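Local coordinates for protein manganese lipoxygenase (Gaeumannomyces graminis, PDB 5FX8) that uses a catalytic manganese ion to oxygenate linoleic and alpha-linolenic acids to their 11S- and 13R-hydroperoxides, at residues L374-I384 and F395-I405. Numbering follows the deposited sequence.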
loop_
_atom_site.group_PDB
_atom_site.type_symbol
_atom_site.label_atom_id
_atom_site.label_comp_id
_atom_site.label_asym_id
_atom_site.label_seq_id
_atom_site.Cartn_x
_atom_site.Cartn_y
_atom_site.Cartn_z
ATOM N N LEU A 374 -15.080 10.229 -9.983
ATOM C CA LEU A 374 -14.185 10.012 -11.120
ATOM C C LEU A 374 -14.485 10.935 -12.296
ATOM O O LEU A 374 -13.633 11.714 -12.727
ATOM C CB LEU A 374 -14.275 8.572 -11.587
ATOM C CG LEU A 374 -13.270 8.260 -12.692
ATOM C CD1 LEU A 374 -11.898 8.147 -12.099
ATOM C CD2 LEU A 374 -13.665 7.006 -13.403
ATOM N N GLU A 375 -15.678 10.832 -12.858
ATOM C CA GLU A 375 -15.965 11.598 -14.057
ATOM C C GLU A 375 -16.138 13.072 -13.756
ATOM O O GLU A 375 -15.790 13.910 -14.585
ATOM C CB GLU A 375 -17.190 11.039 -14.757
ATOM C CG GLU A 375 -16.945 9.668 -15.315
ATOM C CD GLU A 375 -17.959 9.261 -16.347
ATOM O OE1 GLU A 375 -19.032 9.906 -16.423
ATOM O OE2 GLU A 375 -17.670 8.298 -17.096
ATOM N N LYS A 376 -16.656 13.416 -12.589
ATOM C CA LYS A 376 -16.760 14.823 -12.251
ATOM C C LYS A 376 -15.377 15.471 -12.193
ATOM O O LYS A 376 -15.168 16.561 -12.740
ATOM C CB LYS A 376 -17.522 14.951 -10.939
ATOM C CG LYS A 376 -17.645 16.342 -10.428
ATOM C CD LYS A 376 -18.330 17.268 -11.422
ATOM C CE LYS A 376 -18.305 18.735 -10.953
ATOM N NZ LYS A 376 -19.095 19.648 -11.843
ATOM N N ASP A 377 -14.406 14.788 -11.583
ATOM C CA ASP A 377 -13.041 15.286 -11.545
ATOM C C ASP A 377 -12.445 15.394 -12.941
ATOM O O ASP A 377 -11.928 16.447 -13.331
ATOM C CB ASP A 377 -12.197 14.373 -10.678
ATOM C CG ASP A 377 -10.745 14.719 -10.727
ATOM O OD1 ASP A 377 -10.414 15.911 -10.578
ATOM O OD2 ASP A 377 -9.916 13.814 -10.916
ATOM N N LEU A 378 -12.487 14.300 -13.709
ATOM C CA LEU A 378 -11.829 14.323 -15.011
ATOM C C LEU A 378 -12.500 15.301 -15.950
ATOM O O LEU A 378 -11.841 15.897 -16.797
ATOM C CB LEU A 378 -11.812 12.932 -15.633
ATOM C CG LEU A 378 -11.047 11.859 -14.875
ATOM C CD1 LEU A 378 -11.259 10.473 -15.468
ATOM C CD2 LEU A 378 -9.577 12.206 -14.810
ATOM N N ARG A 379 -13.806 15.475 -15.824
ATOM C CA ARG A 379 -14.485 16.430 -16.686
ATOM C C ARG A 379 -14.154 17.844 -16.280
ATOM O O ARG A 379 -13.994 18.713 -17.132
ATOM C CB ARG A 379 -15.995 16.225 -16.658
ATOM C CG ARG A 379 -16.475 15.088 -17.489
ATOM C CD ARG A 379 -17.976 15.099 -17.580
ATOM N NE ARG A 379 -18.477 13.882 -18.189
ATOM C CZ ARG A 379 -18.569 13.687 -19.497
ATOM N NH1 ARG A 379 -18.196 14.642 -20.321
ATOM N NH2 ARG A 379 -19.039 12.546 -19.973
ATOM N N SER A 380 -14.052 18.099 -14.984
ATOM C CA SER A 380 -13.620 19.419 -14.568
ATOM C C SER A 380 -12.213 19.734 -15.075
ATOM O O SER A 380 -11.912 20.889 -15.353
ATOM C CB SER A 380 -13.683 19.535 -13.058
ATOM O OG SER A 380 -12.452 19.088 -12.537
ATOM N N ARG A 381 -11.343 18.740 -15.214
ATOM C CA ARG A 381 -10.050 18.971 -15.842
ATOM C C ARG A 381 -10.051 18.802 -17.354
ATOM O O ARG A 381 -8.983 18.889 -17.957
ATOM C CB ARG A 381 -8.995 18.047 -15.245
ATOM C CG ARG A 381 -8.715 18.384 -13.809
ATOM C CD ARG A 381 -7.657 17.550 -13.208
ATOM N NE ARG A 381 -8.102 16.209 -12.913
ATOM C CZ ARG A 381 -7.344 15.150 -13.086
ATOM N NH1 ARG A 381 -6.139 15.279 -13.563
ATOM N NH2 ARG A 381 -7.788 13.969 -12.778
ATOM N N GLY A 382 -11.189 18.556 -17.991
ATOM C CA GLY A 382 -11.221 18.500 -19.437
ATOM C C GLY A 382 -10.628 17.265 -20.083
ATOM O O GLY A 382 -10.190 17.339 -21.219
ATOM N N LEU A 383 -10.639 16.119 -19.414
ATOM C CA LEU A 383 -9.996 14.917 -19.926
ATOM C C LEU A 383 -10.952 13.848 -20.468
ATOM O O LEU A 383 -10.477 12.788 -20.871
ATOM C CB LEU A 383 -9.127 14.303 -18.832
ATOM C CG LEU A 383 -8.103 15.238 -18.189
ATOM C CD1 LEU A 383 -7.254 14.517 -17.230
ATOM C CD2 LEU A 383 -7.212 15.841 -19.208
ATOM N N ILE A 384 -12.269 14.080 -20.498
ATOM C CA ILE A 384 -13.243 13.091 -20.960
ATOM C C ILE A 384 -13.983 13.624 -22.177
ATOM O O ILE A 384 -14.530 14.727 -22.134
ATOM C CB ILE A 384 -14.263 12.742 -19.868
ATOM C CG1 ILE A 384 -13.585 12.046 -18.700
ATOM C CG2 ILE A 384 -15.401 11.915 -20.467
ATOM C CD1 ILE A 384 -14.515 11.621 -17.639
ATOM N N PHE A 395 -6.275 6.691 -22.275
ATOM C CA PHE A 395 -6.300 7.183 -20.899
ATOM C C PHE A 395 -6.379 5.946 -20.016
ATOM O O PHE A 395 -7.454 5.561 -19.544
ATOM C CB PHE A 395 -7.473 8.139 -20.690
ATOM C CG PHE A 395 -7.393 8.967 -19.440
ATOM C CD1 PHE A 395 -6.481 8.685 -18.443
ATOM C CD2 PHE A 395 -8.264 10.016 -19.257
ATOM C CE1 PHE A 395 -6.441 9.422 -17.323
ATOM C CE2 PHE A 395 -8.218 10.769 -18.127
ATOM C CZ PHE A 395 -7.317 10.477 -17.159
ATOM N N PRO A 396 -5.248 5.268 -19.804
ATOM C CA PRO A 396 -5.303 3.961 -19.137
ATOM C C PRO A 396 -5.853 4.020 -17.730
ATOM O O PRO A 396 -6.580 3.108 -17.324
ATOM C CB PRO A 396 -3.842 3.507 -19.171
ATOM C CG PRO A 396 -3.291 4.175 -20.290
ATOM C CD PRO A 396 -3.920 5.515 -20.372
ATOM N N PHE A 397 -5.562 5.078 -16.983
ATOM C CA PHE A 397 -6.170 5.196 -15.669
ATOM C C PHE A 397 -7.683 5.260 -15.768
ATOM O O PHE A 397 -8.377 4.600 -15.011
ATOM C CB PHE A 397 -5.630 6.414 -14.943
ATOM C CG PHE A 397 -6.463 6.836 -13.803
ATOM C CD1 PHE A 397 -6.334 6.229 -12.574
ATOM C CD2 PHE A 397 -7.382 7.838 -13.948
ATOM C CE1 PHE A 397 -7.093 6.623 -11.537
ATOM C CE2 PHE A 397 -8.145 8.222 -12.906
ATOM C CZ PHE A 397 -7.999 7.616 -11.702
ATOM N N TYR A 398 -8.210 6.055 -16.687
ATOM C CA TYR A 398 -9.649 6.167 -16.832
ATOM C C TYR A 398 -10.272 4.834 -17.228
ATOM O O TYR A 398 -11.358 4.493 -16.766
ATOM C CB TYR A 398 -9.957 7.253 -17.855
ATOM C CG TYR A 398 -11.396 7.553 -18.077
ATOM C CD1 TYR A 398 -12.320 7.404 -17.063
ATOM C CD2 TYR A 398 -11.837 7.984 -19.309
ATOM C CE1 TYR A 398 -13.610 7.681 -17.266
ATOM C CE2 TYR A 398 -13.132 8.256 -19.520
ATOM C CZ TYR A 398 -14.017 8.105 -18.500
ATOM O OH TYR A 398 -15.337 8.370 -18.700
ATOM N N GLU A 399 -9.606 4.051 -18.067
ATOM C CA GLU A 399 -10.230 2.820 -18.531
ATOM C C GLU A 399 -10.228 1.762 -17.438
ATOM O O GLU A 399 -11.259 1.140 -17.152
ATOM C CB GLU A 399 -9.516 2.325 -19.793
ATOM C CG GLU A 399 -9.598 3.286 -20.988
ATOM C CD GLU A 399 -8.319 3.344 -21.856
ATOM O OE1 GLU A 399 -7.453 2.440 -21.780
ATOM O OE2 GLU A 399 -8.187 4.307 -22.647
ATOM N N ASP A 400 -9.074 1.559 -16.804
ATOM C CA ASP A 400 -9.016 0.662 -15.656
ATOM C C ASP A 400 -9.943 1.116 -14.534
ATOM O O ASP A 400 -10.652 0.294 -13.944
ATOM C CB ASP A 400 -7.574 0.542 -15.178
ATOM C CG ASP A 400 -6.780 -0.390 -16.043
ATOM O OD1 ASP A 400 -7.433 -1.024 -16.877
ATOM O OD2 ASP A 400 -5.544 -0.524 -15.916
ATOM N N ALA A 401 -9.968 2.417 -14.251
ATOM C CA ALA A 401 -10.853 2.973 -13.234
ATOM C C ALA A 401 -12.318 2.748 -13.583
ATOM O O ALA A 401 -13.132 2.420 -12.718
ATOM C CB ALA A 401 -10.587 4.471 -13.049
ATOM N N HIS A 402 -12.674 2.954 -14.836
ATOM C CA HIS A 402 -14.044 2.757 -15.250
ATOM C C HIS A 402 -14.469 1.313 -15.054
ATOM O O HIS A 402 -15.569 1.051 -14.560
ATOM C CB HIS A 402 -14.203 3.186 -16.696
ATOM C CG HIS A 402 -15.523 2.812 -17.272
ATOM N ND1 HIS A 402 -16.662 3.561 -17.063
ATOM C CD2 HIS A 402 -15.897 1.746 -18.017
ATOM C CE1 HIS A 402 -17.678 2.976 -17.666
ATOM N NE2 HIS A 402 -17.243 1.872 -18.247
ATOM N N ARG A 403 -13.604 0.356 -15.390
ATOM C CA ARG A 403 -13.976 -1.036 -15.154
ATOM C C ARG A 403 -14.167 -1.311 -13.667
ATOM O O ARG A 403 -15.226 -1.795 -13.240
ATOM C CB ARG A 403 -12.948 -1.987 -15.752
ATOM C CG ARG A 403 -12.825 -1.862 -17.212
ATOM C CD ARG A 403 -11.765 -2.799 -17.752
ATOM N NE ARG A 403 -11.332 -2.414 -19.098
ATOM C CZ ARG A 403 -11.901 -2.816 -20.233
ATOM N NH1 ARG A 403 -12.941 -3.623 -20.220
ATOM N NH2 ARG A 403 -11.420 -2.407 -21.389
ATOM N N LEU A 404 -13.149 -1.003 -12.856
ATOM C CA LEU A 404 -13.221 -1.357 -11.442
ATOM C C LEU A 404 -14.391 -0.660 -10.754
ATOM O O LEU A 404 -15.156 -1.287 -10.012
ATOM C CB LEU A 404 -11.908 -1.026 -10.751
ATOM C CG LEU A 404 -11.872 -1.316 -9.247
ATOM C CD1 LEU A 404 -12.067 -2.813 -8.899
ATOM C CD2 LEU A 404 -10.589 -0.762 -8.655
ATOM N N ILE A 405 -14.549 0.642 -10.994
ATOM C CA ILE A 405 -15.665 1.370 -10.409
ATOM C C ILE A 405 -16.982 0.772 -10.856
ATOM O O ILE A 405 -17.936 0.732 -10.078
ATOM C CB ILE A 405 -15.581 2.858 -10.748
ATOM C CG1 ILE A 405 -14.428 3.497 -9.986
ATOM C CG2 ILE A 405 -16.827 3.556 -10.369
ATOM C CD1 ILE A 405 -14.194 4.991 -10.259
#
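Leu374 plugs into helix 396-405 as a knob in a hole formed by Phe397, Tyr398, Ala401 and Ile405. From its base outward, CB lies against Ile405 CD1, and CG, anti to the backbone N (chi1 -175°), directs the fork toward helix 396-405. There CD1 meets Phe397 CE2 at 3.8 Å; CD2 settles by Ala401 CB, touching Ile405 CD1 and the edge of the Tyr398 ring. A branched leucine suits a hole with two sides to fill, and the small Ala401 lets both methyls approach the helix. One turn on, Leu378 divides its methyls between two rings, CD1 3.6 Å from Tyr398 CD1 and CD2 3.7 Å from Phe395 CZ. The two helical segments run nearly antiparallel, 160° between their N-to-C directions, joined by a long irregular connection in the lipoxygenase fold; beyond them Phe397, Ala401 and Ile405 pack on helix 460-481, which supplies the manganese ligand His478. A Schellman motif ends helix 374-380, with Gly382 taking the positive phi, and next to it Leu383 CB rests on Phe395 CE2. Tyrosine combines an apolar ring with a polar end: Ile384 CD1 packs against Tyr398 CZ, while Tyr398 OH donates to Glu375 OE2 at 2.8 Å. The hydroxyl approaches 47° out of the carboxylate plane. It also accepts a hydrogen bond from the backbone N of Leu235 of the neighbouring zonadhesin chain.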